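Local atomic coordinates of Lmo2125 protein (Listeria monocytogenes serovar 1/2a, PDB entry 5TU0), a protein that binds maltose and probably delivers it, as a membrane-anchored extracellular solute-binding lipoprotein, to a sugar transport system of the cell membrane. Residues 64-69 against 272-277; 84-89 against 104-109; 12-17 against 39-44; 24-29 against 289-294; 253-258 against 329-334. The protein carries 2 engineered substitutions. All coordinates share one frame; numbering follows the deposited sequence.

Contact 1 of 5, residues 64-69 against 272-277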
# COMPACT_ATOMS: atom_id res chain seq x y z
N VAL A 64 -3.84 13.62 18.20
CA VAL A 64 -3.05 12.80 17.29
C VAL A 64 -3.86 11.59 16.84
O VAL A 64 -4.74 11.10 17.55
CB VAL A 64 -1.72 12.32 17.91
CG1 VAL A 64 -0.79 13.50 18.20
CG2 VAL A 64 -1.98 11.52 19.17
N MET A 65 -3.55 11.12 15.64
CA MET A 65 -4.23 9.98 15.04
C MET A 65 -3.32 9.41 13.96
O MET A 65 -2.21 9.87 13.77
CB MET A 65 -5.58 10.43 14.49
CG MET A 65 -5.50 11.40 13.31
SD MET A 65 -6.65 12.79 13.40
CE MET A 65 -5.69 13.79 14.52
N MET A 66 -3.79 8.40 13.24
CA MET A 66 -3.01 7.82 12.17
C MET A 66 -3.69 8.09 10.84
O MET A 66 -4.88 8.43 10.79
CB MET A 66 -2.84 6.32 12.40
CG MET A 66 -2.11 5.97 13.69
SD MET A 66 -2.11 4.19 14.04
CE MET A 66 -1.31 3.57 12.59
N SER A 67 -2.93 7.92 9.77
CA SER A 67 -3.45 8.06 8.42
C SER A 67 -2.63 7.24 7.46
O SER A 67 -1.42 7.09 7.63
CB SER A 67 -3.42 9.53 7.97
OG SER A 67 -3.82 9.66 6.61
N ALA A 68 -3.31 6.66 6.46
CA ALA A 68 -2.61 6.01 5.37
C ALA A 68 -1.72 7.07 4.73
O ALA A 68 -2.09 8.26 4.69
CB ALA A 68 -3.59 5.49 4.34
N PHE A 69 -0.56 6.66 4.22
CA PHE A 69 0.37 7.59 3.57
C PHE A 69 -0.28 8.36 2.42
O PHE A 69 -0.03 9.56 2.25
CB PHE A 69 1.60 6.87 2.98
CG PHE A 69 2.58 6.32 4.00
CD1 PHE A 69 2.86 7.00 5.18
CD2 PHE A 69 3.30 5.18 3.71
CE1 PHE A 69 3.78 6.49 6.08
CE2 PHE A 69 4.23 4.68 4.60
CZ PHE A 69 4.47 5.35 5.79
N GLY A 272 3.07 1.44 0.37
CA GLY A 272 1.99 1.90 1.23
C GLY A 272 2.40 1.89 2.68
O GLY A 272 3.57 1.64 3.04
N GLY A 273 1.44 2.19 3.53
CA GLY A 273 1.69 2.21 4.97
C GLY A 273 0.93 3.31 5.66
O GLY A 273 0.02 3.91 5.08
N LYS A 274 1.32 3.58 6.91
CA LYS A 274 0.64 4.55 7.74
C LYS A 274 1.64 5.38 8.56
O LYS A 274 2.74 4.92 8.91
CB LYS A 274 -0.29 3.82 8.72
CG LYS A 274 -1.37 2.94 8.10
CD LYS A 274 -2.29 2.40 9.19
CE LYS A 274 -3.31 1.37 8.72
NZ LYS A 274 -2.67 0.05 8.57
N GLY A 275 1.22 6.60 8.86
CA GLY A 275 1.99 7.51 9.68
C GLY A 275 1.12 8.08 10.79
O GLY A 275 -0.12 8.00 10.75
N TRP A 276 1.78 8.62 11.80
CA TRP A 276 1.10 9.32 12.87
C TRP A 276 1.03 10.79 12.44
O TRP A 276 1.99 11.34 11.90
CB TRP A 276 1.87 9.17 14.19
CG TRP A 276 1.67 7.87 14.85
CD1 TRP A 276 2.43 6.75 14.72
CD2 TRP A 276 0.62 7.55 15.77
NE1 TRP A 276 1.93 5.75 15.54
CE2 TRP A 276 0.80 6.21 16.17
CE3 TRP A 276 -0.46 8.27 16.28
CZ2 TRP A 276 -0.04 5.58 17.08
CZ3 TRP A 276 -1.31 7.64 17.19
CH2 TRP A 276 -1.09 6.31 17.57
N VAL A 277 -0.13 11.41 12.68
CA VAL A 277 -0.34 12.80 12.31
C VAL A 277 -0.89 13.59 13.48
O VAL A 277 -1.44 13.00 14.41
CB VAL A 277 -1.28 12.92 11.09
CG1 VAL A 277 -0.71 12.12 9.92
CG2 VAL A 277 -2.70 12.43 11.40
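With CG turned beside the backbone N (chi1 -61°) and the next bond extended, Met66 lays its chain over the indole of Trp276, whose own chi1 of -78° turns the six-membered ring across the strand pair. Met66 CG sits 3.6 Å from the centroid of that ring, almost on its normal, a CH-pi contact; SD follows over the same face, 4.2 Å from the centroid, a Met-aromatic contact. The last bend carries CE on to Lys274 CD. The strands 64-68 and 272-277 that carry them run antiparallel in the mixed sheet of the solute-binding fold; strand 105-121, through Ala111 and Ile112, is the other neighbour of 272-278. Val277 N reaches Met65 O at 2.8 Å, and Ser67 pairs with Gly275 next. Phe69 N donates to Gly273 O at 2.9 Å, from above the carbonyl plane, while the Phe69 ring lies flat against the backbone, with Lys274 N 3.7 Å above its centre. Gly273 has phi 143°, suited to glycine. On the other face Met65 CG meets Val277 CG2 at 3.5 Å. Lys274 NZ bonds Tyr19 OH. Five backbone hydrogen bonds tie the segments, and the Met66-Trp276 face adds dispersion and sulfur-aromatic attraction.

Contact 2 of 5, residues 84-89 against 104-109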
# COMPACT_ATOMS: atom_id res chain seq x y z
N VAL A 84 5.04 18.81 11.23
CA VAL A 84 5.74 18.15 12.34
C VAL A 84 7.17 17.85 11.97
O VAL A 84 7.55 17.90 10.78
CB VAL A 84 5.05 16.83 12.76
CG1 VAL A 84 3.68 17.13 13.36
CG2 VAL A 84 4.92 15.88 11.56
N LYS A 85 7.97 17.54 12.98
CA LYS A 85 9.37 17.20 12.78
C LYS A 85 9.53 15.70 12.93
O LYS A 85 8.73 15.05 13.62
CB LYS A 85 10.27 17.91 13.78
CG LYS A 85 10.16 19.43 13.77
CD LYS A 85 11.13 20.03 14.77
CE LYS A 85 10.98 21.55 14.88
NZ LYS A 85 11.20 22.22 13.57
N LEU A 86 10.56 15.15 12.29
CA LEU A 86 10.89 13.73 12.39
C LEU A 86 12.03 13.55 13.38
O LEU A 86 13.21 13.58 13.01
CB LEU A 86 11.26 13.16 11.03
CG LEU A 86 10.20 13.30 9.95
CD1 LEU A 86 10.71 12.69 8.66
CD2 LEU A 86 8.90 12.64 10.38
N GLY A 87 11.68 13.35 14.65
CA GLY A 87 12.67 13.15 15.70
C GLY A 87 13.55 11.94 15.45
O GLY A 87 14.73 11.92 15.83
N ASN A 88 12.98 10.94 14.78
CA ASN A 88 13.69 9.71 14.45
C ASN A 88 14.14 9.67 13.00
O ASN A 88 14.23 8.60 12.41
CB ASN A 88 12.80 8.53 14.75
CG ASN A 88 12.44 8.48 16.21
OD1 ASN A 88 13.33 8.45 17.05
ND2 ASN A 88 11.15 8.53 16.52
N LYS A 89 14.46 10.84 12.45
CA LYS A 89 14.91 10.96 11.06
C LYS A 89 16.11 10.06 10.73
O LYS A 89 16.18 9.48 9.65
CB LYS A 89 15.27 12.43 10.75
CG LYS A 89 15.52 12.73 9.28
CD LYS A 89 16.07 14.14 9.08
CE LYS A 89 16.38 14.39 7.61
NZ LYS A 89 17.20 15.62 7.42
N ASP A 104 7.56 20.17 0.08
CA ASP A 104 8.67 20.35 1.02
C ASP A 104 8.21 20.65 2.46
O ASP A 104 8.90 21.35 3.20
CB ASP A 104 9.63 21.45 0.54
CG ASP A 104 10.16 21.18 -0.86
OD1 ASP A 104 10.24 20.00 -1.25
OD2 ASP A 104 10.50 22.14 -1.57
N LYS A 105 7.03 20.14 2.84
CA LYS A 105 6.52 20.26 4.22
C LYS A 105 6.16 18.87 4.76
O LYS A 105 5.60 18.06 4.03
CB LYS A 105 5.30 21.19 4.27
CG LYS A 105 5.61 22.62 3.88
CD LYS A 105 4.39 23.51 4.04
CE LYS A 105 4.64 24.93 3.58
NZ LYS A 105 4.83 25.01 2.10
N ILE A 106 6.50 18.61 6.02
CA ILE A 106 6.30 17.30 6.64
C ILE A 106 5.01 17.31 7.47
O ILE A 106 4.86 18.15 8.37
CB ILE A 106 7.50 16.95 7.53
CG1 ILE A 106 8.77 16.81 6.66
CG2 ILE A 106 7.26 15.66 8.32
CD1 ILE A 106 10.07 16.85 7.44
N TYR A 107 4.10 16.39 7.15
CA TYR A 107 2.80 16.31 7.84
C TYR A 107 2.50 15.02 8.64
O TYR A 107 1.37 14.78 9.07
CB TYR A 107 1.67 16.58 6.85
CG TYR A 107 1.66 17.99 6.31
CD1 TYR A 107 1.30 19.06 7.13
CD2 TYR A 107 1.96 18.26 4.97
CE1 TYR A 107 1.27 20.36 6.65
CE2 TYR A 107 1.93 19.55 4.49
CZ TYR A 107 1.57 20.59 5.32
OH TYR A 107 1.53 21.88 4.86
N GLY A 108 3.52 14.21 8.88
CA GLY A 108 3.38 13.02 9.68
C GLY A 108 4.68 12.35 9.94
O GLY A 108 5.71 12.75 9.38
N ALA A 109 4.64 11.33 10.79
CA ALA A 109 5.81 10.54 11.14
C ALA A 109 5.53 9.10 10.72
O ALA A 109 4.59 8.48 11.22
CB ALA A 109 6.06 10.62 12.64
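The start of the long strand 105-121, in the mixed sheet of the solute-binding fold, is met here by the loop that links helix 69-77 to helix 94-99. Val84 and Ile106 make the first link: Val84 N donates to Ile106 O at 2.9 Å, with an N-H...O angle of 161° and the donor tilted from the carbonyl plane. In return Ile106 sets its CG2 branch beside the Val84 carbonyl, CG2 lying 3.3 Å from Val84 O, and the same methyl touches Val84 CG2 at 4.0 Å. That valine methyl goes on to rest against the backbone of Gly108, where no side chain intervenes. Leu86 comes in from further along the loop, its side chain crossing that of Ile106 at a slant, and its CD2 branch reaches over to Ala109. From Leu86 to Lys89 the loop makes a type I turn, closed by Lys89 N on Leu86 O at 3.1 Å. Helix 285-295 flanks this patch: Leu292 packs on both Val84 and Ala109, and Gln289 NE2 bonds Lys85 O. Both Gly108 N and Gly108 O are buried without a hydrogen-bonding partner, and methyls stand beside them instead: Val84 CG2 is 3.5 Å from Gly108 N and Leu86 CD2 3.3 Å from Gly108 O.

Contact 3 of 5, residues 12-17 against 39-44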
# COMPACT_ATOMS: atom_id res chain seq x y z
N THR A 12 -5.05 13.66 23.59
CA THR A 12 -6.02 12.68 23.11
C THR A 12 -5.50 11.97 21.87
O THR A 12 -5.22 12.60 20.82
CB THR A 12 -7.40 13.32 22.87
OG1 THR A 12 -7.87 13.87 24.10
CG2 THR A 12 -8.39 12.28 22.39
N VAL A 13 -5.40 10.64 21.98
CA VAL A 13 -4.85 9.79 20.92
C VAL A 13 -5.99 8.95 20.40
O VAL A 13 -6.59 8.21 21.16
CB VAL A 13 -3.74 8.88 21.48
CG1 VAL A 13 -3.21 7.90 20.42
CG2 VAL A 13 -2.62 9.73 22.06
N SER A 14 -6.31 9.10 19.11
CA SER A 14 -7.38 8.34 18.48
C SER A 14 -6.82 7.30 17.52
O SER A 14 -6.07 7.63 16.60
CB SER A 14 -8.36 9.25 17.74
OG SER A 14 -9.49 8.51 17.27
N VAL A 15 -7.23 6.05 17.71
CA VAL A 15 -6.77 4.98 16.84
C VAL A 15 -7.86 3.98 16.56
O VAL A 15 -8.85 3.89 17.28
CB VAL A 15 -5.54 4.22 17.42
CG1 VAL A 15 -4.30 5.10 17.42
CG2 VAL A 15 -5.81 3.64 18.82
N ASP A 16 -7.66 3.25 15.48
CA ASP A 16 -8.53 2.17 15.09
C ASP A 16 -8.48 1.09 16.17
O ASP A 16 -7.50 0.98 16.90
CB ASP A 16 -8.05 1.61 13.77
CG ASP A 16 -8.98 0.61 13.20
OD1 ASP A 16 -9.01 -0.54 13.71
OD2 ASP A 16 -9.65 0.98 12.21
N ALA A 17 -9.53 0.29 16.24
CA ALA A 17 -9.64 -0.79 17.22
C ALA A 17 -8.40 -1.68 17.30
O ALA A 17 -7.99 -2.06 18.40
CB ALA A 17 -10.86 -1.65 16.93
N LYS A 39 -5.30 10.23 26.90
CA LYS A 39 -6.65 9.71 26.77
C LYS A 39 -6.69 8.96 25.45
O LYS A 39 -6.41 9.54 24.39
CB LYS A 39 -7.66 10.86 26.76
CG LYS A 39 -9.10 10.46 26.52
CD LYS A 39 -9.99 11.70 26.47
CE LYS A 39 -11.43 11.36 26.15
NZ LYS A 39 -12.30 12.56 26.24
N VAL A 40 -7.01 7.67 25.50
CA VAL A 40 -7.07 6.85 24.30
C VAL A 40 -8.52 6.65 23.86
O VAL A 40 -9.35 6.19 24.63
CB VAL A 40 -6.43 5.47 24.54
CG1 VAL A 40 -6.44 4.64 23.26
CG2 VAL A 40 -4.99 5.63 25.03
N VAL A 41 -8.81 7.03 22.62
CA VAL A 41 -10.16 6.84 22.06
C VAL A 41 -10.05 5.91 20.86
O VAL A 41 -9.07 5.95 20.11
CB VAL A 41 -10.84 8.17 21.68
CG1 VAL A 41 -10.98 9.06 22.90
CG2 VAL A 41 -10.08 8.91 20.61
N GLU A 42 -11.05 5.05 20.71
CA GLU A 42 -11.09 4.13 19.59
C GLU A 42 -12.08 4.64 18.56
O GLU A 42 -13.23 4.97 18.89
CB GLU A 42 -11.46 2.71 20.05
CG GLU A 42 -11.38 1.65 18.94
CD GLU A 42 -12.49 1.75 17.89
OE1 GLU A 42 -13.63 2.09 18.28
OE2 GLU A 42 -12.25 1.47 16.68
N LYS A 43 -11.65 4.69 17.31
CA LYS A 43 -12.51 5.12 16.22
C LYS A 43 -11.89 4.73 14.89
O LYS A 43 -10.68 4.81 14.71
CB LYS A 43 -12.75 6.63 16.29
CG LYS A 43 -13.75 7.18 15.27
CD LYS A 43 -14.11 8.61 15.65
CE LYS A 43 -14.91 9.32 14.58
NZ LYS A 43 -16.24 8.70 14.35
N ASP A 44 -12.73 4.28 13.96
CA ASP A 44 -12.26 3.93 12.62
C ASP A 44 -11.32 5.02 12.08
O ASP A 44 -11.64 6.21 12.19
CB ASP A 44 -13.47 3.73 11.69
CG ASP A 44 -13.07 3.40 10.28
OD1 ASP A 44 -12.87 4.34 9.47
OD2 ASP A 44 -13.00 2.20 9.97
O HOH W 1 -9.18 7.00 15.00
O HOH W 2 -12.82 0.46 12.18
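Val13 lies between Lys39 and Val41 in the parallel pairing of strands 10-15 and 37-42, the two strands of a beta-alpha-beta unit whose crossover is helix 17-34. Strand 12-15 uses its alternate residues: Val13 N donates to Lys39 O at 2.8 Å, Val13 O accepts from Val41 N, Val15 N donates to Val41 O, and Val15 O accepts from Lys43 N at 2.9 Å, the last donor standing above the carbonyl plane. Strand 64-68 takes the other side of strand 10-15, with Val64 bonded to Thr12 and Ser14 through the backbone. Ser14 points OG away from its own backbone N (chi1 -173°), which brings it to a water at 2.7 Å; that water donates to Lys43 O, so the carbonyl is bonded just past the strand end. Beside it Ser14 CB presses on Val41 CG2 at 3.4 Å, tighter than usual. A second water donates to both Asp16 OD2 and Asp44 OD2, which lie 4.2 Å apart. Each aspartate also caps a helix start: Asp16 OD1 takes Gly18 N, and Asp44 OD1 takes Glu47 N. The two carboxylates would be expected to repel one another, yet the shared water donor and the two helix N-termini offer positive character that probably offsets this, so two neighbouring N-caps can stand together where both strands end.

Contact 4 of 5, residues 24-29 against 289-294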
# COMPACT_ATOMS: atom_id res chain seq x y z
N ASN A 24 -2.52 1.49 24.56
CA ASN A 24 -2.68 1.35 26.02
C ASN A 24 -1.44 0.77 26.69
O ASN A 24 -1.05 1.22 27.77
CB ASN A 24 -3.94 0.57 26.40
CG ASN A 24 -5.19 1.43 26.35
OD1 ASN A 24 -5.13 2.64 26.60
ND2 ASN A 24 -6.32 0.82 26.05
N LYS A 25 -0.80 -0.20 26.03
CA LYS A 25 0.43 -0.78 26.55
C LYS A 25 1.56 0.26 26.64
O LYS A 25 2.22 0.34 27.66
CB LYS A 25 0.90 -1.94 25.68
CG LYS A 25 2.09 -2.70 26.27
CD LYS A 25 2.43 -3.95 25.47
CE LYS A 25 3.15 -5.01 26.30
NZ LYS A 25 2.22 -5.69 27.23
N ILE A 26 1.76 1.05 25.59
CA ILE A 26 2.90 1.98 25.58
C ILE A 26 2.66 3.36 26.19
O ILE A 26 3.64 4.05 26.47
CB ILE A 26 3.45 2.19 24.15
CG1 ILE A 26 2.48 3.00 23.27
CG2 ILE A 26 3.79 0.84 23.53
CD1 ILE A 26 3.05 3.44 21.93
N LYS A 27 1.42 3.77 26.41
CA LYS A 27 1.19 5.16 26.87
C LYS A 27 1.80 5.48 28.25
O LYS A 27 2.21 6.61 28.49
CB LYS A 27 -0.28 5.51 26.87
CG LYS A 27 -1.09 4.85 27.97
CD LYS A 27 -2.55 5.23 27.84
CE LYS A 27 -3.33 4.77 29.05
NZ LYS A 27 -4.78 4.94 28.82
N GLY A 28 1.85 4.48 29.12
CA GLY A 28 2.34 4.69 30.49
C GLY A 28 3.69 5.36 30.61
O GLY A 28 3.85 6.32 31.36
N ASP A 29 4.68 4.85 29.88
CA ASP A 29 6.04 5.40 29.96
C ASP A 29 6.12 6.83 29.40
O ASP A 29 6.89 7.66 29.89
CB ASP A 29 7.04 4.45 29.31
CG ASP A 29 7.18 3.15 30.07
OD1 ASP A 29 7.11 3.16 31.31
OD2 ASP A 29 7.37 2.10 29.43
N GLN A 289 3.93 16.51 19.38
CA GLN A 289 5.22 16.31 18.70
C GLN A 289 6.05 15.28 19.47
O GLN A 289 6.66 14.37 18.88
CB GLN A 289 6.00 17.62 18.58
CG GLN A 289 7.40 17.46 17.98
CD GLN A 289 7.36 17.06 16.52
OE1 GLN A 289 6.88 17.81 15.67
NE2 GLN A 289 7.89 15.87 16.20
N LYS A 290 6.04 15.41 20.80
CA LYS A 290 6.75 14.47 21.65
C LYS A 290 6.16 13.06 21.47
O LYS A 290 6.90 12.11 21.40
CB LYS A 290 6.74 14.92 23.11
CG LYS A 290 7.57 16.19 23.35
CD LYS A 290 7.45 16.64 24.79
CE LYS A 290 8.34 17.83 25.13
NZ LYS A 290 7.94 19.07 24.40
N TRP A 291 4.84 12.96 21.32
CA TRP A 291 4.19 11.65 21.09
C TRP A 291 4.65 11.01 19.78
O TRP A 291 4.95 9.83 19.76
CB TRP A 291 2.65 11.77 21.09
CG TRP A 291 1.99 10.46 20.78
CD1 TRP A 291 1.53 10.04 19.56
CD2 TRP A 291 1.77 9.38 21.68
NE1 TRP A 291 1.02 8.78 19.65
CE2 TRP A 291 1.15 8.34 20.95
CE3 TRP A 291 2.03 9.18 23.04
CZ2 TRP A 291 0.78 7.13 21.54
CZ3 TRP A 291 1.65 7.98 23.63
CH2 TRP A 291 1.04 6.96 22.87
N LEU A 292 4.70 11.79 18.70
CA LEU A 292 5.18 11.25 17.43
C LEU A 292 6.61 10.69 17.54
O LEU A 292 6.90 9.61 17.01
CB LEU A 292 5.09 12.30 16.31
CG LEU A 292 3.80 12.31 15.47
CD1 LEU A 292 2.56 12.50 16.34
CD2 LEU A 292 3.85 13.38 14.39
N ASP A 293 7.48 11.44 18.23
CA ASP A 293 8.89 11.04 18.43
C ASP A 293 8.99 9.80 19.31
O ASP A 293 9.90 8.98 19.13
CB ASP A 293 9.70 12.19 19.06
CG ASP A 293 9.88 13.39 18.12
OD1 ASP A 293 9.60 13.26 16.91
OD2 ASP A 293 10.29 14.46 18.61
N TYR A 294 8.09 9.71 20.28
CA TYR A 294 8.01 8.54 21.16
C TYR A 294 7.53 7.28 20.41
O TYR A 294 8.22 6.25 20.35
CB TYR A 294 7.05 8.83 22.31
CG TYR A 294 6.79 7.68 23.25
CD1 TYR A 294 7.70 7.35 24.24
CD2 TYR A 294 5.60 6.94 23.18
CE1 TYR A 294 7.46 6.29 25.12
CE2 TYR A 294 5.36 5.88 24.06
CZ TYR A 294 6.30 5.57 25.03
OH TYR A 294 6.10 4.52 25.92
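Tyr294 OH donates to Ile26 O at 2.6 Å, a short bond that lies in the carbonyl plane on a lone pair, and it is the one hydrogen bond between helix segments 24-29 and 289-294. The phenol gets there because its CG stands opposite the backbone N (chi1 176°), extending the ring across the gap between helices whose local axes are 11.6 Å apart at closest and run at 117° to each other. Ile26 and the ring lie antiparallel alongside one another, Ile26 CD1 4.0 Å from Tyr294 CE2. The same methyl then reaches the Trp291 indole, 4.2 Å from CH2, so that one isoleucine branch fits between two aromatic side chains a helical turn apart. Lys27 adds its backbone: CA lies at the edge of the Trp291 ring, 4.3 Å from CZ3. Asp29 CB also touches the Tyr294 hydroxyl, 3.5 Å from OH.

Further out, Trp291 is held by rings set edge-to-face, Trp276 of the neighbouring strand and Phe30 of helix 17-34, and Phe30 also meets the Tyr294 ring. Lys27 NZ bonds Asn24 OD1 of its own helix at 3.2 Å, its chain leading away from the aromatic residues. Helix 298-308 adds Asn300 and Thr303 against Ile26. The contact therefore rests on aromatic and aliphatic packing, to which a single phenol-to-carbonyl bond adds a polar tie between the end of the tyrosine and the backbone of helix 17-34.

Contact 5 of 5, residues 253-258 against 329-334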
# COMPACT_ATOMS: atom_id res chain seq x y z
N TYR A 253 0.08 -21.64 3.88
CA TYR A 253 0.60 -20.63 2.96
C TYR A 253 2.01 -20.20 3.30
O TYR A 253 2.47 -20.29 4.44
CB TYR A 253 -0.34 -19.39 2.88
CG TYR A 253 -0.31 -18.49 4.10
CD1 TYR A 253 0.60 -17.45 4.19
CD2 TYR A 253 -1.17 -18.70 5.16
CE1 TYR A 253 0.64 -16.63 5.31
CE2 TYR A 253 -1.14 -17.91 6.28
CZ TYR A 253 -0.23 -16.88 6.36
OH TYR A 253 -0.21 -16.09 7.49
N GLY A 254 2.71 -19.74 2.28
CA GLY A 254 4.04 -19.20 2.42
C GLY A 254 4.00 -17.83 1.75
O GLY A 254 3.09 -17.55 0.98
N VAL A 255 4.97 -16.99 2.07
CA VAL A 255 5.01 -15.65 1.50
C VAL A 255 6.41 -15.37 0.99
O VAL A 255 7.42 -15.74 1.63
CB VAL A 255 4.60 -14.58 2.54
CG1 VAL A 255 4.26 -13.27 1.83
CG2 VAL A 255 3.41 -15.04 3.37
N ALA A 256 6.47 -14.68 -0.15
CA ALA A 256 7.72 -14.31 -0.77
C ALA A 256 7.63 -12.97 -1.48
O ALA A 256 6.54 -12.41 -1.71
CB ALA A 256 8.12 -15.39 -1.77
N LYS A 257 8.81 -12.43 -1.80
CA LYS A 257 8.88 -11.25 -2.64
C LYS A 257 8.17 -11.58 -3.95
O LYS A 257 8.05 -12.76 -4.32
CB LYS A 257 10.33 -10.87 -2.95
CG LYS A 257 11.09 -11.95 -3.72
CD LYS A 257 12.54 -11.58 -4.01
CE LYS A 257 12.66 -10.56 -5.13
NZ LYS A 257 12.23 -11.10 -6.45
N ILE A 258 7.72 -10.57 -4.66
CA ILE A 258 7.07 -10.80 -5.96
C ILE A 258 8.16 -11.31 -6.94
O ILE A 258 9.30 -10.82 -6.93
CB ILE A 258 6.38 -9.52 -6.49
CG1 ILE A 258 5.38 -8.98 -5.44
CG2 ILE A 258 5.72 -9.80 -7.83
CD1 ILE A 258 4.79 -7.62 -5.75
N THR A 329 6.46 -10.84 6.96
CA THR A 329 7.32 -9.73 7.32
C THR A 329 8.54 -9.64 6.42
O THR A 329 8.86 -8.56 5.94
CB THR A 329 7.79 -9.86 8.77
OG1 THR A 329 6.65 -10.00 9.63
CG2 THR A 329 8.61 -8.63 9.18
N ASN A 330 9.20 -10.78 6.16
CA ASN A 330 10.38 -10.82 5.29
C ASN A 330 10.03 -10.40 3.86
O ASN A 330 10.77 -9.62 3.25
CB ASN A 330 11.00 -12.23 5.24
CG ASN A 330 11.69 -12.63 6.54
OD1 ASN A 330 11.95 -11.82 7.42
ND2 ASN A 330 12.01 -13.91 6.65
N ALA A 331 8.93 -10.93 3.33
CA ALA A 331 8.46 -10.58 1.98
C ALA A 331 8.17 -9.09 1.84
O ALA A 331 8.58 -8.46 0.87
CB ALA A 331 7.24 -11.39 1.61
N VAL A 332 7.44 -8.54 2.80
CA VAL A 332 7.13 -7.11 2.80
C VAL A 332 8.40 -6.26 2.86
O VAL A 332 8.54 -5.33 2.08
CB VAL A 332 6.20 -6.71 3.98
CG1 VAL A 332 6.12 -5.18 4.14
CG2 VAL A 332 4.83 -7.31 3.76
N ILE A 333 9.32 -6.60 3.76
CA ILE A 333 10.57 -5.84 3.88
C ILE A 333 11.38 -5.87 2.58
O ILE A 333 11.90 -4.83 2.12
CB ILE A 333 11.42 -6.35 5.06
CG1 ILE A 333 10.71 -6.02 6.39
CG2 ILE A 333 12.81 -5.73 5.03
CD1 ILE A 333 11.33 -6.68 7.62
N GLU A 334 11.49 -7.06 1.99
CA GLU A 334 12.25 -7.25 0.77
C GLU A 334 11.60 -6.55 -0.41
O GLU A 334 12.27 -5.84 -1.15
CB GLU A 334 12.39 -8.75 0.46
CG GLU A 334 13.26 -9.10 -0.74
CD GLU A 334 14.70 -8.63 -0.60
OE1 GLU A 334 15.23 -8.62 0.54
OE2 GLU A 334 15.30 -8.29 -1.64
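Ala331 turns its methyl straight at the end of strand 253-256, where helix 327-336 packs beside the mixed sheet of this solute-binding fold. Val255 meets it from the strand: its CG1 branch, set opposite the backbone N (chi1 -163°), comes to 3.5 Å from Ala331 CB. Ala331 CB also lies 3.5 Å from Ala256 C, with the side chain of Ala256 pointed away from the helix. The single methyl of Ala331 thus sits directly on the strand backbone, and the CA atoms of Lys257 and Ala331 are 4.7 Å apart.

One turn on, Lys257 and Glu334 run side by side and point the same way. They touch through aliphatic carbons, Lys257 CB to Glu334 CG at 4.1 Å, and their charged ends do not meet, Lys257 NZ and Glu334 OE2 standing 6.4 Å apart. The lysine chain bends at its third and fourth torsions, curling the amine away from the helix to a salt bridge with Glu266. Strand 105-121 adjoins strand 253-256 in the sheet, and its Val117 touches both Val255 and Ala331. At the polar edges the helix adds two bonds, Glu327 OE1 to Val255 N and Gln335 OE1 to Ile258 N. Just past the strand, the curled amine closes back on its neighbour: Lys257 NZ donates to Ile258 O at 3.0 Å, tilted 27° from the carbonyl plane.

In the fold
Contacts 1 to 4 cluster on one side of the chain's centre, their centres 12 to 21 Å apart; contact 5 lies 22 to 30 Å from them. Contact 1 is the middle of the cluster: Val64 bonds to strand 10-15 of contact 3, Trp276 O to Ala109 of contact 2, and the Trp276 ring packs on Trp291 of contact 4. Strand 105-121 neighbours both 272-278 and 253-256, so one mixed sheet reaches contacts 1, 2 and 5. Along the chain contact 3 closes first, contact 2 nests inside contact 1 and contact 1 inside contact 4; contact 5 interleaves with both, 253-258 preceding 272-277 and 329-334 following 289-294. Contact 1 runs out towards the bound sugar, glucose lying about 6 Å from the Ala68 side chain.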